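Local coordinates for protein ATP phosphoribosyltransferase (Methanobacterium thermoautotrophicum, PDB 2VD3) that probably catalyses the magnesium-dependent condensation of ATP with 5-phosphoribose 1-diphosphate, the first step of histidine biosynthesis, and is captured here with the inhibitor histidine bound, at residues I5-P10 with P45-M50; A26-K31 with S40-P45. All blocks are in the same frame, centred on the assembly; numbering follows the deposited sequence.

Overall arrangement
Both contacts belong to one mixed sheet, and their centres lie about 8 Å apart. Contact 1 is the more buried of the two. It pairs parallel strands 5-10 and 47-52, with aliphatic side chains on one face and a salt bridge on the other. Contact 2 lies within the loop that contact 1 closes. It is a partly buried antiparallel pairing at strand 39-42, with few direct bonds, a bridging water and two lysines. Strand 39-42 also runs beside strand 47-52, so the two contacts meet directly: Val49 N lies 2.8 Å from Ser40 O, probably a hydrogen bond, and the Val49 and Thr42 side chains touch. Pro45 is common to both.

Contact 1. Residues I5-P10 with P45-M50; sequences IRIAVP and PQIEVM
Arg6 and Glu48 pair side by side on neighbouring parallel strands, 5-10 and 47-52. The pairing belongs to the mixed sheet of the domain with the periplasmic-binding-protein type of fold. The strand axes lie 33° apart. Five backbone hydrogen bonds join them, from Ile5 N to Gln46 O at one end to Val9 N to Met50 O (2.9 Å) at the other.

Arg6 can be followed outward. Its CB and CG pass along Glu48, with CG 3.8 Å from Glu48 CG. With CG anti to the backbone N (chi1 -179°) and chi2 extended, the chain runs out along Glu48 and brings CD to Met50 CB at 3.8 Å. The chain bends at chi3. NE gives a salt-bridge hydrogen bond of 2.8 Å to Glu48 OE1, met on its anti side with the donor tilted from the carboxylate plane. NH1 adds only a weak, bent bond to the same oxygen. The guanidinium and carboxylate planes are just 8° apart, nearly parallel but not in one plane. NH2 turns to Ala65 O, so both strand and loop hold the group. Ile152 of a second subunit packs on Arg6 and Met50. A leucine in place of Arg6 would probably leave the Glu48 carboxylate without its charged mate and Ala65 O without this donor.

The other face is aliphatic and is covered in part by helix 197-212. Ile5 lies along Ile47, and Ile7 along Val49. Ile7 CG2 reaches Val49 CG2 at 3.8 Å, and Val9 CG2 meets Val49 CG1 at 3.9 Å.

Contact 2. Residues A26-K31 with S40-P45; sequences AGVGLK and SKTQHP
The Val28 and Thr42 side chains cross obliquely, with Val28 CG1 3.6 Å from Thr42 OG1. This is the tightly packed part. With OG1 set between the backbone N and the carbonyl carbon (chi1 66°), Thr42 directs its hydroxyl to Ile47 O of the next strand, while its CB lies against Gly29 O. Leu203 of helix 197-212 and Ile47 also pack on Val28. Gly29 O takes a 2.8 Å hydrogen bond from Gln43 N; the bond is bent at the hydrogen but comes nearly end-on to the carbonyl.

The segments form the short, irregular beta hairpin of strands 30-31 and 39-42. Gly27 leads into it, closing the preceding helix with a Schellman motif. Leu30 and Thr42 are a non-hydrogen-bonded antiparallel pair, their CA atoms 4.2 Å apart. Beyond them Lys41 O takes two direct bonds. Lys31 N comes from above the carbonyl plane at 2.7 Å, and Ser40 OG lies in that plane. Ser40 OG is also bonded to Thr33.

On the looser side a water bridges Lys31 O and Lys41 N. The Lys31 chain runs out extended and crosses Gln43 at about a right angle, with CG 3.6 Å from Gln43 NE2. Lys31 NZ and Lys41 NZ are 5.0 Å apart, so their like charges probably repel somewhat. A magnesium ion lies about 3 Å from the nearest atom of the Gln43 side chain, and Glu214 of a third subunit packs against that residue.

Contact 1. Residues I5-P10 with P45-M50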
ATOM      1  N   ILE A   5      -7.709 -27.631  19.468  1.00 52.40           N
ATOM      2  CA  ILE A   5      -7.658 -26.285  20.029  1.00 51.19           C
ATOM      3  C   ILE A   5      -7.458 -25.202  18.977  1.00 50.58           C
ATOM      4  O   ILE A   5      -6.841 -25.424  17.932  1.00 50.21           O
ATOM      5  CB  ILE A   5      -6.631 -26.125  21.194  1.00 51.41           C
ATOM      6  CG1 ILE A   5      -5.221 -26.534  20.758  1.00 50.95           C
ATOM      7  CG2 ILE A   5      -7.134 -26.858  22.461  1.00 50.92           C
ATOM      8  CD1 ILE A   5      -4.111 -26.101  21.705  1.00 50.58           C
ATOM      9  N   ARG A   6      -8.002 -24.032  19.277  1.00 49.65           N
ATOM     10  CA  ARG A   6      -7.877 -22.875  18.427  1.00 48.99           C
ATOM     11  C   ARG A   6      -7.143 -21.809  19.221  1.00 48.35           C
ATOM     12  O   ARG A   6      -7.561 -21.446  20.323  1.00 48.19           O
ATOM     13  CB  ARG A   6      -9.268 -22.397  17.987  1.00 48.89           C
ATOM     14  CG  ARG A   6      -9.264 -21.186  17.061  1.00 49.28           C
ATOM     15  CD  ARG A   6     -10.665 -20.615  16.875  1.00 49.27           C
ATOM     16  NE  ARG A   6     -11.443 -21.460  15.978  1.00 51.05           N
ATOM     17  CZ  ARG A   6     -12.768 -21.536  15.955  1.00 51.15           C
ATOM     18  NH1 ARG A   6     -13.355 -22.356  15.098  1.00 50.04           N
ATOM     19  NH2 ARG A   6     -13.505 -20.807  16.789  1.00 52.90           N
ATOM     20  N   ILE A   7      -6.029 -21.337  18.670  1.00 47.90           N
ATOM     21  CA  ILE A   7      -5.274 -20.231  19.264  1.00 47.43           C
ATOM     22  C   ILE A   7      -5.413 -18.930  18.462  1.00 47.13           C
ATOM     23  O   ILE A   7      -5.209 -18.899  17.236  1.00 47.14           O
ATOM     24  CB  ILE A   7      -3.784 -20.588  19.527  1.00 47.41           C
ATOM     25  CG1 ILE A   7      -3.003 -19.368  20.028  1.00 47.81           C
ATOM     26  CG2 ILE A   7      -3.125 -21.176  18.301  1.00 47.00           C
ATOM     27  CD1 ILE A   7      -1.920 -19.723  21.065  1.00 48.46           C
ATOM     28  N   ALA A   8      -5.767 -17.871  19.182  1.00 46.49           N
ATOM     29  CA  ALA A   8      -5.945 -16.552  18.618  1.00 46.25           C
ATOM     30  C   ALA A   8      -4.602 -15.843  18.538  1.00 46.18           C
ATOM     31  O   ALA A   8      -3.919 -15.657  19.541  1.00 46.04           O
ATOM     32  CB  ALA A   8      -6.938 -15.749  19.452  1.00 46.10           C
ATOM     33  N   VAL A   9      -4.219 -15.463  17.330  1.00 46.45           N
ATOM     34  CA  VAL A   9      -2.915 -14.850  17.091  1.00 46.75           C
ATOM     35  C   VAL A   9      -3.150 -13.521  16.395  1.00 46.88           C
ATOM     36  O   VAL A   9      -3.961 -13.447  15.474  1.00 46.86           O
ATOM     37  CB  VAL A   9      -2.011 -15.793  16.246  1.00 47.00           C
ATOM     38  CG1 VAL A   9      -0.738 -15.101  15.766  1.00 46.47           C
ATOM     39  CG2 VAL A   9      -1.679 -17.062  17.046  1.00 46.85           C
ATOM     40  N   PRO A  10      -2.484 -12.452  16.865  1.00 47.52           N
ATOM     41  CA  PRO A  10      -2.658 -11.141  16.234  1.00 47.99           C
ATOM     42  C   PRO A  10      -2.357 -11.166  14.746  1.00 48.75           C
ATOM     43  O   PRO A  10      -1.428 -11.859  14.308  1.00 48.75           O
ATOM     44  CB  PRO A  10      -1.677 -10.253  17.001  1.00 47.84           C
ATOM     45  CG  PRO A  10      -1.611 -10.911  18.346  1.00 47.50           C
ATOM     46  CD  PRO A  10      -1.579 -12.370  18.027  1.00 47.16           C
ATOM     47  N   PRO A  45      -1.774 -31.536  14.056  1.00 47.24           N
ATOM     48  CA  PRO A  45      -3.136 -31.809  13.564  1.00 47.53           C
ATOM     49  C   PRO A  45      -4.277 -31.378  14.497  1.00 47.89           C
ATOM     50  O   PRO A  45      -5.428 -31.319  14.066  1.00 48.04           O
ATOM     51  CB  PRO A  45      -3.143 -33.335  13.376  1.00 47.29           C
ATOM     52  CG  PRO A  45      -1.710 -33.701  13.235  1.00 47.33           C
ATOM     53  CD  PRO A  45      -0.989 -32.778  14.171  1.00 47.16           C
ATOM     54  N   GLN A  46      -3.963 -31.080  15.753  1.00 48.28           N
ATOM     55  CA  GLN A  46      -4.985 -30.692  16.722  1.00 48.71           C
ATOM     56  C   GLN A  46      -4.951 -29.189  17.036  1.00 48.73           C
ATOM     57  O   GLN A  46      -5.715 -28.708  17.878  1.00 48.91           O
ATOM     58  CB  GLN A  46      -4.820 -31.478  18.026  1.00 48.64           C
ATOM     59  CG  GLN A  46      -4.901 -32.997  17.930  1.00 49.05           C
ATOM     60  CD  GLN A  46      -4.583 -33.648  19.274  1.00 49.46           C
ATOM     61  OE1 GLN A  46      -3.515 -34.234  19.461  1.00 50.34           O
ATOM     62  NE2 GLN A  46      -5.491 -33.500  20.229  1.00 50.18           N
ATOM     63  N   ILE A  47      -4.061 -28.451  16.384  1.00 48.35           N
ATOM     64  CA  ILE A  47      -3.960 -27.030  16.654  1.00 48.34           C
ATOM     65  C   ILE A  47      -4.259 -26.205  15.414  1.00 48.29           C
ATOM     66  O   ILE A  47      -3.597 -26.352  14.386  1.00 48.57           O
ATOM     67  CB  ILE A  47      -2.572 -26.638  17.258  1.00 48.56           C
ATOM     68  CG1 ILE A  47      -2.331 -27.392  18.575  1.00 48.28           C
ATOM     69  CG2 ILE A  47      -2.484 -25.120  17.478  1.00 47.29           C
ATOM     70  CD1 ILE A  47      -0.892 -27.418  19.024  1.00 48.44           C
ATOM     71  N   GLU A  48      -5.258 -25.336  15.517  1.00 48.14           N
ATOM     72  CA  GLU A  48      -5.502 -24.347  14.476  1.00 48.11           C
ATOM     73  C   GLU A  48      -5.283 -22.916  14.991  1.00 47.66           C
ATOM     74  O   GLU A  48      -5.271 -22.657  16.205  1.00 47.47           O
ATOM     75  CB  GLU A  48      -6.887 -24.522  13.848  1.00 48.25           C
ATOM     76  CG  GLU A  48      -7.960 -23.671  14.481  1.00 49.58           C
ATOM     77  CD  GLU A  48      -9.367 -24.127  14.157  1.00 51.04           C
ATOM     78  OE1 GLU A  48     -10.284 -23.725  14.908  1.00 50.94           O
ATOM     79  OE2 GLU A  48      -9.557 -24.880  13.169  1.00 51.79           O
ATOM     80  N   VAL A  49      -5.095 -21.998  14.050  1.00 47.01           N
ATOM     81  CA  VAL A  49      -4.839 -20.607  14.374  1.00 46.51           C
ATOM     82  C   VAL A  49      -5.971 -19.759  13.833  1.00 46.79           C
ATOM     83  O   VAL A  49      -6.372 -19.914  12.671  1.00 46.66           O
ATOM     84  CB  VAL A  49      -3.466 -20.138  13.822  1.00 46.20           C
ATOM     85  CG1 VAL A  49      -3.351 -18.615  13.825  1.00 45.10           C
ATOM     86  CG2 VAL A  49      -2.338 -20.770  14.632  1.00 45.97           C
ATOM     87  N   MET A  50      -6.514 -18.905  14.700  1.00 46.90           N
ATOM     88  CA  MET A  50      -7.439 -17.868  14.276  1.00 47.57           C
ATOM     89  C   MET A  50      -6.762 -16.503  14.291  1.00 47.24           C
ATOM     90  O   MET A  50      -6.302 -16.039  15.338  1.00 47.74           O
ATOM     91  CB  MET A  50      -8.694 -17.834  15.155  1.00 47.47           C
ATOM     92  CG  MET A  50      -9.701 -16.792  14.667  1.00 47.91           C
ATOM     93  SD  MET A  50     -11.259 -16.701  15.560  1.00 49.07           S
ATOM     94  CE  MET A  50     -10.680 -16.234  17.191  1.00 45.35           C
TER

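Contact 2. Residues A26-K31 with S40-P45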
ATOM      1  N   ALA A  26       8.208 -23.667  18.175  1.00 45.44           N
ATOM      2  CA  ALA A  26       7.599 -24.584  19.143  1.00 45.38           C
ATOM      3  C   ALA A  26       7.119 -25.888  18.489  1.00 45.41           C
ATOM      4  O   ALA A  26       6.581 -26.766  19.166  1.00 45.20           O
ATOM      5  CB  ALA A  26       6.437 -23.893  19.860  1.00 45.04           C
ATOM      6  N   GLY A  27       7.312 -25.995  17.178  1.00 45.52           N
ATOM      7  CA  GLY A  27       6.850 -27.145  16.400  1.00 46.03           C
ATOM      8  C   GLY A  27       5.420 -27.021  15.893  1.00 46.35           C
ATOM      9  O   GLY A  27       4.845 -27.992  15.395  1.00 46.28           O
ATOM     10  N   VAL A  28       4.859 -25.817  16.016  1.00 46.56           N
ATOM     11  CA  VAL A  28       3.462 -25.555  15.680  1.00 46.82           C
ATOM     12  C   VAL A  28       3.368 -24.421  14.661  1.00 46.82           C
ATOM     13  O   VAL A  28       2.535 -23.526  14.780  1.00 46.94           O
ATOM     14  CB  VAL A  28       2.612 -25.251  16.974  1.00 47.02           C
ATOM     15  CG1 VAL A  28       1.161 -24.966  16.633  1.00 46.59           C
ATOM     16  CG2 VAL A  28       2.679 -26.424  17.946  1.00 47.08           C
ATOM     17  N   GLY A  29       4.230 -24.467  13.649  1.00 47.09           N
ATOM     18  CA  GLY A  29       4.207 -23.471  12.584  1.00 47.25           C
ATOM     19  C   GLY A  29       2.933 -23.547  11.760  1.00 47.57           C
ATOM     20  O   GLY A  29       2.290 -24.596  11.691  1.00 47.45           O
ATOM     21  N   LEU A  30       2.572 -22.431  11.136  1.00 48.03           N
ATOM     22  CA  LEU A  30       1.403 -22.359  10.266  1.00 48.78           C
ATOM     23  C   LEU A  30       1.556 -23.308   9.083  1.00 49.41           C
ATOM     24  O   LEU A  30       2.613 -23.349   8.447  1.00 49.72           O
ATOM     25  CB  LEU A  30       1.197 -20.929   9.766  1.00 48.46           C
ATOM     26  CG  LEU A  30       0.963 -19.811  10.786  1.00 47.99           C
ATOM     27  CD1 LEU A  30       1.031 -18.464  10.080  1.00 48.20           C
ATOM     28  CD2 LEU A  30      -0.369 -19.973  11.492  1.00 47.13           C
ATOM     29  N   LYS A  31       0.502 -24.067   8.797  1.00 50.24           N
ATOM     30  CA  LYS A  31       0.547 -25.094   7.756  1.00 51.17           C
ATOM     31  C   LYS A  31      -0.439 -24.832   6.635  1.00 51.79           C
ATOM     32  O   LYS A  31      -1.657 -24.880   6.846  1.00 51.85           O
ATOM     33  CB  LYS A  31       0.265 -26.473   8.354  1.00 51.22           C
ATOM     34  CG  LYS A  31       0.547 -27.647   7.422  1.00 51.24           C
ATOM     35  CD  LYS A  31      -0.287 -28.852   7.813  1.00 51.52           C
ATOM     36  CE  LYS A  31       0.329 -30.137   7.299  1.00 52.37           C
ATOM     37  NZ  LYS A  31      -0.654 -31.255   7.354  1.00 52.86           N
ATOM     38  N   SER A  40      -6.246 -20.967   9.997  1.00 51.66           N
ATOM     39  CA  SER A  40      -5.149 -21.696   9.369  1.00 50.55           C
ATOM     40  C   SER A  40      -4.821 -22.942  10.166  1.00 50.09           C
ATOM     41  O   SER A  40      -4.825 -22.915  11.396  1.00 49.87           O
ATOM     42  CB  SER A  40      -3.900 -20.819   9.276  1.00 50.61           C
ATOM     43  OG  SER A  40      -2.787 -21.566   8.800  1.00 50.03           O
ATOM     44  N   LYS A  41      -4.527 -24.030   9.463  1.00 49.39           N
ATOM     45  CA  LYS A  41      -3.964 -25.212  10.109  1.00 48.90           C
ATOM     46  C   LYS A  41      -2.518 -24.936  10.556  1.00 48.31           C
ATOM     47  O   LYS A  41      -1.883 -23.973  10.104  1.00 47.73           O
ATOM     48  CB  LYS A  41      -4.030 -26.429   9.176  1.00 49.06           C
ATOM     49  CG  LYS A  41      -5.437 -26.724   8.651  1.00 49.34           C
ATOM     50  CD  LYS A  41      -5.560 -28.109   8.040  1.00 49.17           C
ATOM     51  CE  LYS A  41      -4.933 -28.186   6.667  1.00 49.21           C
ATOM     52  NZ  LYS A  41      -5.150 -29.527   6.076  1.00 48.76           N
ATOM     53  N   THR A  42      -2.019 -25.774  11.462  1.00 47.92           N
ATOM     54  CA  THR A  42      -0.630 -25.710  11.907  1.00 47.66           C
ATOM     55  C   THR A  42       0.024 -27.063  11.672  1.00 47.71           C
ATOM     56  O   THR A  42      -0.633 -27.991  11.188  1.00 47.81           O
ATOM     57  CB  THR A  42      -0.517 -25.332  13.404  1.00 47.68           C
ATOM     58  OG1 THR A  42      -1.065 -26.382  14.210  1.00 47.47           O
ATOM     59  CG2 THR A  42      -1.258 -24.039  13.691  1.00 46.86           C
ATOM     60  N   GLN A  43       1.308 -27.182  12.017  1.00 47.66           N
ATOM     61  CA  GLN A  43       2.040 -28.450  11.859  1.00 47.31           C
ATOM     62  C   GLN A  43       1.510 -29.549  12.777  1.00 47.13           C
ATOM     63  O   GLN A  43       1.757 -30.733  12.539  1.00 47.40           O
ATOM     64  CB  GLN A  43       3.550 -28.265  12.063  1.00 47.33           C
ATOM     65  CG  GLN A  43       4.236 -27.344  11.059  1.00 47.14           C
ATOM     66  CD  GLN A  43       4.130 -27.826   9.630  1.00 48.67           C
ATOM     67  OE1 GLN A  43       4.300 -29.014   9.342  1.00 49.44           O
ATOM     68  NE2 GLN A  43       3.861 -26.900   8.715  1.00 49.42           N
ATOM     69  N   HIS A  44       0.769 -29.156  13.810  1.00 47.00           N
ATOM     70  CA  HIS A  44       0.113 -30.099  14.712  1.00 46.91           C
ATOM     71  C   HIS A  44      -1.352 -30.285  14.306  1.00 46.91           C
ATOM     72  O   HIS A  44      -2.092 -29.314  14.196  1.00 46.89           O
ATOM     73  CB  HIS A  44       0.219 -29.597  16.148  1.00 47.05           C
ATOM     74  CG  HIS A  44      -0.097 -30.630  17.183  1.00 47.28           C
ATOM     75  ND1 HIS A  44      -1.298 -31.307  17.223  1.00 47.06           N
ATOM     76  CD2 HIS A  44       0.621 -31.075  18.241  1.00 47.30           C
ATOM     77  CE1 HIS A  44      -1.290 -32.150  18.241  1.00 47.45           C
ATOM     78  NE2 HIS A  44      -0.141 -32.022  18.881  1.00 47.18           N
ATOM     79  N   PRO A  45      -1.774 -31.536  14.056  1.00 47.24           N
ATOM     80  CA  PRO A  45      -3.136 -31.809  13.564  1.00 47.53           C
ATOM     81  C   PRO A  45      -4.277 -31.378  14.497  1.00 47.89           C
ATOM     82  O   PRO A  45      -5.428 -31.319  14.066  1.00 48.04           O
ATOM     83  CB  PRO A  45      -3.143 -33.335  13.376  1.00 47.29           C
ATOM     84  CG  PRO A  45      -1.710 -33.701  13.235  1.00 47.33           C
ATOM     85  CD  PRO A  45      -0.989 -32.778  14.171  1.00 47.16           C
TER
HETATM   86  O   HOH W   1      -4.489 -23.615   6.486  1.00 44.30           O